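Local coordinates for succinylglutamate desuccinylase/aspartoacylase (Shewanella frigidimarina, PDB 3LWU), which binds zinc and probably acts as a metal-dependent hydrolase of the succinylglutamate desuccinylase/aspartoacylase family, at residues W134-E137 and H138-L141; P237-Q240 and L241-A245; R151-L154 and V155-Q159. All coordinates share one frame; numbering follows the deposited sequence.

Contact 1 of 3, residues W134-E137 and H138-L141; sequences WYAE and HQHL
His138 turns its ring back over the last turn of the helix and gives its ND1 hydrogen to the carbonyl oxygen of Trp134, ND1 to O 2.7 Å and nearly straight at 168°. That oxygen lies close to the imidazole plane, so the bond fixes the ring's rotation. Weaker geometry serves the next carbonyls: His138 N reaches Tyr135 O at 3.2 Å from above the carbonyl plane, whereas Gln139 NE2 meets Ala136 O in its plane, on a lone pair, at 3.3 Å. His140 NE2 makes a bent bond to Glu137 O at 3.1 Å. The indole of Trp134, its CG anti to the backbone N (chi1 -171°), lies face to face with the imidazole in an offset stack, six-membered ring to His138 ring 3.9 Å between centroids and planes 18° apart, and His138 CB adds a CH-pi contact. With an alanine for Trp134, the imidazole would probably lose its stacking partner and a gap would open beside Leu146 and Tyr150. Gln139 CB sits over one face of the Tyr135 ring. Side chains take over carbonyls at a helix C-terminus, where the chain leaves helix 131-138 through a type I turn from His138 to Leu141.

Contact 2 of 3, residues P237-Q240 and L241-A245; sequences PWWQ and LTEYA
Four successive i to i+4 backbone bonds join 237-240 to 241-245 as continuous alpha-helix, from Leu241 N to Pro237 O through Tyr244 N to Gln240 O at 2.9 Å, the one from Glu243 N to Trp239 O being practically straight at 179°. Thr242 adds a side-chain bond to this pattern. Its OG1, anti to the carbonyl carbon (chi1 -51°), swings back along the helix and donates to Trp238 O at 2.9 Å, while Thr242 N holds the same oxygen at 3.0 Å. The two donors arrive from opposite faces of the carbonyl plane, so one acceptor is gripped twice and the buried hydroxyl is satisfied within its own helix. On another side, the extended Glu243 chain brings its carboxylate up to the Trp239 indole, but the two are modelled too close together and the placement is doubtful; OE2 has a weak hydrogen bond from Asn224 ND2. Apolar contact within the helix is slight: Leu241 CD2 approaches Trp238 CE3 obliquely at 4.3 Å. Both side chains find larger partners on helix 143-160, where Trp238 meets Phe147 and Leu154, and Leu241 meets Tyr150. The arrangement is that of an amphipathic helix, its threonine hydroxyl returned to the i-4 carbonyl and its apolar side packed on neighbouring helices of the catalytic domain.

Contact 3 of 3, residues R151-L154 and V155-Q159; sequences RSML and VETCQ
Arg151 meets Val155 one helical turn on, its carbonyl oxygen taking the hydrogen of Val155 N at 3.0 Å with an angle of 169°. Val155 CG2, anti to its own carbonyl carbon, comes back against that oxygen at 3.3 Å and just touches the aliphatic part of the arginine, CG to CG2 4.4 Å. The guanidinium group is committed beyond the helix: NE and NH2 donate to the carbonyl oxygens of His183 and Ala185, with a long, weak ion pair to Asp186. Ser152 likewise sends its hydroxyl back to Cys148 O, while its own carbonyl accepts from Glu156 N. The Glu156 chain runs beside that carbonyl, with CG 3.2 Å from Ser152 O, and OE2 ends near Ser152 CB.

At selenomethionine Met153 the carbonyl oxygen has two donors. Thr157 N binds it at 3.0 Å and Thr157 OG1 at 2.8 Å, the pair approaching from opposite faces of the carbonyl plane. With chi1 at 53°, the threonine holds OG1 between its backbone N and carbonyl carbon, which brings the hydroxyl to this oxygen; CG2 is then left to touch Met153 CG. The bent selenomethionine chain passes over the same threonine, SE lying 4.1 Å from OG1, and OG1 has a further weak bond with His127.

Leu154 closes the series. Its carbonyl accepts a longer bond from Cys158 N, 3.3 Å, with Cys158 CB packed close by. The buried leucine side chain packs against Pro237 and the loop residue His127. Regular alpha-helical bonding, with a threonine hydroxyl returned to the i-4 carbonyl beside the backbone bond, is thus embedded in helix 143-160, whose Arg151 and Leu154 side chains pack on helix 230-247.

In the fold
Followed from the N terminus, the three contacts come in series, contact 1, then contact 3, then contact 2, and none nests in or crosses another. Each is local: contact 1 closes the turn that ends helix 131-138, whereas contacts 3 and 2 join successive turns inside helices 143-160 and 230-247. Their outward faces bring the helices together. Tyr135 of contact 1 meets Tyr244 edge-to-face and touches Leu241 and Ala245 of contact 2; Trp134 brushes Met153 of contact 3; and Trp238 of contact 2 sets its CH2 beside the backbone N of Arg151. The result is a three-helix cluster within the catalytic domain, away from the zinc site of His63, Glu66 and His192.

Contact 1 of 3, residues W134-E137 and H138-L141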
# COMPACT_ATOMS: atom_id res chain seq x y z
N TRP A 134 -24.30 -23.30 31.94
CA TRP A 134 -25.19 -22.17 31.78
C TRP A 134 -26.63 -22.66 31.77
O TRP A 134 -27.51 -22.07 32.45
CB TRP A 134 -24.86 -21.34 30.49
CG TRP A 134 -25.65 -20.05 30.48
CD1 TRP A 134 -25.25 -18.84 30.97
CD2 TRP A 134 -27.01 -19.87 30.04
NE1 TRP A 134 -26.26 -17.91 30.82
CE2 TRP A 134 -27.35 -18.52 30.26
CE3 TRP A 134 -27.96 -20.71 29.44
CZ2 TRP A 134 -28.60 -18.01 29.94
CZ3 TRP A 134 -29.21 -20.19 29.12
CH2 TRP A 134 -29.52 -18.86 29.38
N TYR A 135 -26.86 -23.75 31.03
CA TYR A 135 -28.19 -24.37 30.87
C TYR A 135 -28.74 -24.90 32.19
O TYR A 135 -29.93 -24.76 32.46
CB TYR A 135 -28.16 -25.49 29.82
CG TYR A 135 -29.51 -26.19 29.56
CD1 TYR A 135 -30.40 -25.70 28.60
CD2 TYR A 135 -29.88 -27.34 30.27
CE1 TYR A 135 -31.63 -26.32 28.35
CE2 TYR A 135 -31.12 -27.98 30.03
CZ TYR A 135 -31.98 -27.46 29.06
OH TYR A 135 -33.19 -28.07 28.80
N ALA A 136 -27.86 -25.54 32.98
CA ALA A 136 -28.21 -26.03 34.31
C ALA A 136 -28.70 -24.89 35.22
O ALA A 136 -29.67 -25.07 35.94
CB ALA A 136 -27.02 -26.80 34.96
N GLU A 137 -28.06 -23.72 35.12
CA GLU A 137 -28.44 -22.55 35.94
C GLU A 137 -29.72 -21.85 35.48
O GLU A 137 -30.29 -21.03 36.20
CB GLU A 137 -27.30 -21.53 35.98
CG GLU A 137 -26.38 -21.67 37.20
CD GLU A 137 -24.96 -21.18 36.95
OE1 GLU A 137 -24.80 -20.05 36.42
OE2 GLU A 137 -24.02 -21.94 37.27
N HIS A 138 -30.17 -22.15 34.26
CA HIS A 138 -31.31 -21.42 33.69
C HIS A 138 -32.43 -22.31 33.10
O HIS A 138 -33.39 -21.79 32.55
CB HIS A 138 -30.82 -20.45 32.62
CG HIS A 138 -29.83 -19.42 33.11
ND1 HIS A 138 -28.47 -19.63 33.08
CD2 HIS A 138 -30.01 -18.16 33.57
CE1 HIS A 138 -27.85 -18.55 33.52
NE2 HIS A 138 -28.76 -17.64 33.83
N GLN A 139 -32.33 -23.63 33.26
CA GLN A 139 -33.32 -24.59 32.71
C GLN A 139 -34.75 -24.37 33.21
O GLN A 139 -35.72 -24.65 32.51
CB GLN A 139 -32.89 -26.05 32.98
CG GLN A 139 -33.17 -26.57 34.42
CD GLN A 139 -32.42 -27.89 34.77
OE1 GLN A 139 -33.04 -28.93 34.95
NE2 GLN A 139 -31.08 -27.83 34.87
N HIS A 140 -34.88 -23.89 34.44
CA HIS A 140 -36.19 -23.64 35.08
C HIS A 140 -37.01 -22.54 34.38
O HIS A 140 -38.23 -22.48 34.54
CB HIS A 140 -35.99 -23.24 36.56
CG HIS A 140 -35.02 -22.10 36.73
ND1 HIS A 140 -35.43 -20.78 36.74
CD2 HIS A 140 -33.67 -22.08 36.85
CE1 HIS A 140 -34.37 -20.00 36.88
NE2 HIS A 140 -33.29 -20.76 36.94
N LEU A 141 -36.34 -21.66 33.64
CA LEU A 141 -37.00 -20.59 32.88
C LEU A 141 -37.83 -21.16 31.72
O LEU A 141 -37.50 -22.23 31.19
CB LEU A 141 -35.95 -19.61 32.34
CG LEU A 141 -35.08 -18.78 33.31
CD1 LEU A 141 -34.11 -17.87 32.49
CD2 LEU A 141 -35.91 -17.95 34.31

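Contact 2 of 3, residues P237-Q240 and L241-A245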
# COMPACT_ATOMS: atom_id res chain seq x y z
N PRO A 237 -23.63 -19.55 19.02
CA PRO A 237 -24.04 -19.78 20.41
C PRO A 237 -25.46 -20.26 20.50
O PRO A 237 -25.77 -21.13 21.36
CB PRO A 237 -23.92 -18.40 21.06
CG PRO A 237 -23.02 -17.62 20.14
CD PRO A 237 -23.34 -18.13 18.78
N TRP A 238 -26.34 -19.73 19.64
CA TRP A 238 -27.73 -20.17 19.66
C TRP A 238 -27.88 -21.59 19.14
O TRP A 238 -28.67 -22.35 19.68
CB TRP A 238 -28.66 -19.22 18.91
CG TRP A 238 -28.76 -17.86 19.55
CD1 TRP A 238 -28.05 -16.76 19.21
CD2 TRP A 238 -29.60 -17.48 20.62
NE1 TRP A 238 -28.39 -15.71 20.00
CE2 TRP A 238 -29.35 -16.13 20.89
CE3 TRP A 238 -30.55 -18.15 21.39
CZ2 TRP A 238 -30.01 -15.43 21.88
CZ3 TRP A 238 -31.21 -17.45 22.38
CH2 TRP A 238 -30.93 -16.10 22.61
N TRP A 239 -27.12 -21.95 18.10
CA TRP A 239 -27.12 -23.32 17.54
C TRP A 239 -26.67 -24.30 18.62
O TRP A 239 -27.32 -25.32 18.85
CB TRP A 239 -26.18 -23.42 16.31
CG TRP A 239 -26.56 -24.53 15.33
CD1 TRP A 239 -27.36 -25.62 15.59
CD2 TRP A 239 -26.16 -24.64 13.94
NE1 TRP A 239 -27.47 -26.40 14.46
CE2 TRP A 239 -26.75 -25.83 13.43
CE3 TRP A 239 -25.35 -23.87 13.08
CZ2 TRP A 239 -26.58 -26.25 12.09
CZ3 TRP A 239 -25.16 -24.30 11.75
CH2 TRP A 239 -25.79 -25.48 11.28
N GLN A 240 -25.59 -23.94 19.31
CA GLN A 240 -25.06 -24.75 20.41
C GLN A 240 -26.10 -24.96 21.49
O GLN A 240 -26.30 -26.09 21.93
CB GLN A 240 -23.83 -24.11 21.06
CG GLN A 240 -22.54 -24.17 20.27
CD GLN A 240 -21.58 -23.03 20.69
OE1 GLN A 240 -21.60 -22.58 21.86
NE2 GLN A 240 -20.77 -22.53 19.73
N LEU A 241 -26.76 -23.88 21.91
CA LEU A 241 -27.77 -23.95 22.98
C LEU A 241 -28.88 -24.90 22.57
O LEU A 241 -29.27 -25.77 23.34
CB LEU A 241 -28.35 -22.58 23.31
CG LEU A 241 -29.51 -22.51 24.29
CD1 LEU A 241 -29.17 -23.08 25.65
CD2 LEU A 241 -29.95 -21.07 24.45
N THR A 242 -29.37 -24.75 21.35
CA THR A 242 -30.47 -25.57 20.86
C THR A 242 -30.12 -27.08 20.77
O THR A 242 -30.90 -27.91 21.25
CB THR A 242 -30.94 -25.09 19.46
OG1 THR A 242 -31.20 -23.68 19.49
CG2 THR A 242 -32.21 -25.85 19.04
N GLU A 243 -28.99 -27.42 20.15
CA GLU A 243 -28.55 -28.82 20.08
C GLU A 243 -28.40 -29.37 21.49
O GLU A 243 -28.85 -30.50 21.78
CB GLU A 243 -27.23 -28.99 19.30
CG GLU A 243 -27.37 -28.79 17.78
CD GLU A 243 -26.04 -28.53 17.08
OE1 GLU A 243 -24.99 -28.94 17.63
OE2 GLU A 243 -26.03 -27.91 15.99
N TYR A 244 -27.80 -28.58 22.38
CA TYR A 244 -27.70 -29.04 23.77
C TYR A 244 -29.07 -29.26 24.39
O TYR A 244 -29.33 -30.34 24.91
CB TYR A 244 -26.83 -28.16 24.67
CG TYR A 244 -26.69 -28.79 26.06
CD1 TYR A 244 -25.79 -29.84 26.29
CD2 TYR A 244 -27.48 -28.36 27.12
CE1 TYR A 244 -25.69 -30.46 27.57
CE2 TYR A 244 -27.39 -28.94 28.38
CZ TYR A 244 -26.49 -29.99 28.60
OH TYR A 244 -26.42 -30.54 29.86
N ALA A 245 -29.96 -28.27 24.33
CA ALA A 245 -31.30 -28.44 24.92
C ALA A 245 -32.02 -29.68 24.38
O ALA A 245 -32.58 -30.47 25.15
CB ALA A 245 -32.16 -27.22 24.73

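Contact 3 of 3, residues R151-L154 and V155-Q159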
# COMPACT_ATOMS: atom_id res chain seq x y z
N ARG A 151 -29.57 -13.97 25.66
CA ARG A 151 -29.24 -12.79 24.86
C ARG A 151 -28.55 -11.72 25.71
O ARG A 151 -27.57 -11.12 25.26
CB ARG A 151 -30.49 -12.21 24.16
CG ARG A 151 -30.31 -10.83 23.55
CD ARG A 151 -31.53 -10.44 22.69
NE ARG A 151 -31.56 -11.17 21.41
CZ ARG A 151 -32.36 -12.22 21.14
NH1 ARG A 151 -33.23 -12.67 22.03
NH2 ARG A 151 -32.29 -12.82 19.95
N SER A 152 -29.06 -11.48 26.92
CA SER A 152 -28.39 -10.53 27.84
C SER A 152 -26.94 -10.91 28.08
O SER A 152 -26.09 -10.03 28.16
CB SER A 152 -29.05 -10.45 29.19
OG SER A 152 -30.42 -10.18 29.02
N MSE A 153 -26.68 -12.21 28.23
CA MSE A 153 -25.34 -12.70 28.50
C MSE A 153 -24.45 -12.47 27.29
O MSE A 153 -23.32 -12.02 27.45
CB MSE A 153 -25.33 -14.18 28.88
CG MSE A 153 -23.92 -14.74 29.08
SE MSE A 153 -23.17 -15.55 27.50
CE MSE A 153 -24.49 -17.01 27.28
N LEU A 154 -24.96 -12.79 26.09
CA LEU A 154 -24.18 -12.57 24.86
C LEU A 154 -23.84 -11.08 24.68
O LEU A 154 -22.69 -10.77 24.36
CB LEU A 154 -24.87 -13.14 23.59
CG LEU A 154 -25.09 -14.67 23.53
CD1 LEU A 154 -25.96 -15.10 22.36
CD2 LEU A 154 -23.77 -15.46 23.50
N VAL A 155 -24.79 -10.17 24.92
CA VAL A 155 -24.50 -8.74 24.85
C VAL A 155 -23.45 -8.31 25.90
O VAL A 155 -22.45 -7.72 25.56
CB VAL A 155 -25.78 -7.88 24.92
CG1 VAL A 155 -25.46 -6.38 24.80
CG2 VAL A 155 -26.76 -8.28 23.80
N GLU A 156 -23.61 -8.69 27.16
CA GLU A 156 -22.69 -8.22 28.22
C GLU A 156 -21.25 -8.71 28.08
O GLU A 156 -20.31 -7.94 28.33
CB GLU A 156 -23.23 -8.60 29.61
CG GLU A 156 -24.53 -7.85 29.93
CD GLU A 156 -25.34 -8.38 31.11
OE1 GLU A 156 -24.82 -9.23 31.90
OE2 GLU A 156 -26.51 -7.92 31.23
N THR A 157 -21.09 -9.98 27.71
CA THR A 157 -19.77 -10.58 27.62
C THR A 157 -19.03 -10.00 26.41
O THR A 157 -17.80 -9.87 26.40
CB THR A 157 -19.83 -12.12 27.49
OG1 THR A 157 -20.70 -12.46 26.42
CG2 THR A 157 -20.32 -12.79 28.81
N CYS A 158 -19.80 -9.65 25.40
CA CYS A 158 -19.27 -8.93 24.26
C CYS A 158 -18.77 -7.52 24.64
O CYS A 158 -17.64 -7.13 24.31
CB CYS A 158 -20.37 -8.81 23.23
SG CYS A 158 -19.84 -9.09 21.67
N GLN A 159 -19.63 -6.76 25.30
CA GLN A 159 -19.28 -5.43 25.83
C GLN A 159 -18.09 -5.47 26.79
O GLN A 159 -17.26 -4.54 26.80
CB GLN A 159 -20.48 -4.79 26.51
CG GLN A 159 -21.50 -4.24 25.52
CD GLN A 159 -22.88 -3.96 26.12
OE1 GLN A 159 -23.21 -4.40 27.22
NE2 GLN A 159 -23.69 -3.23 25.36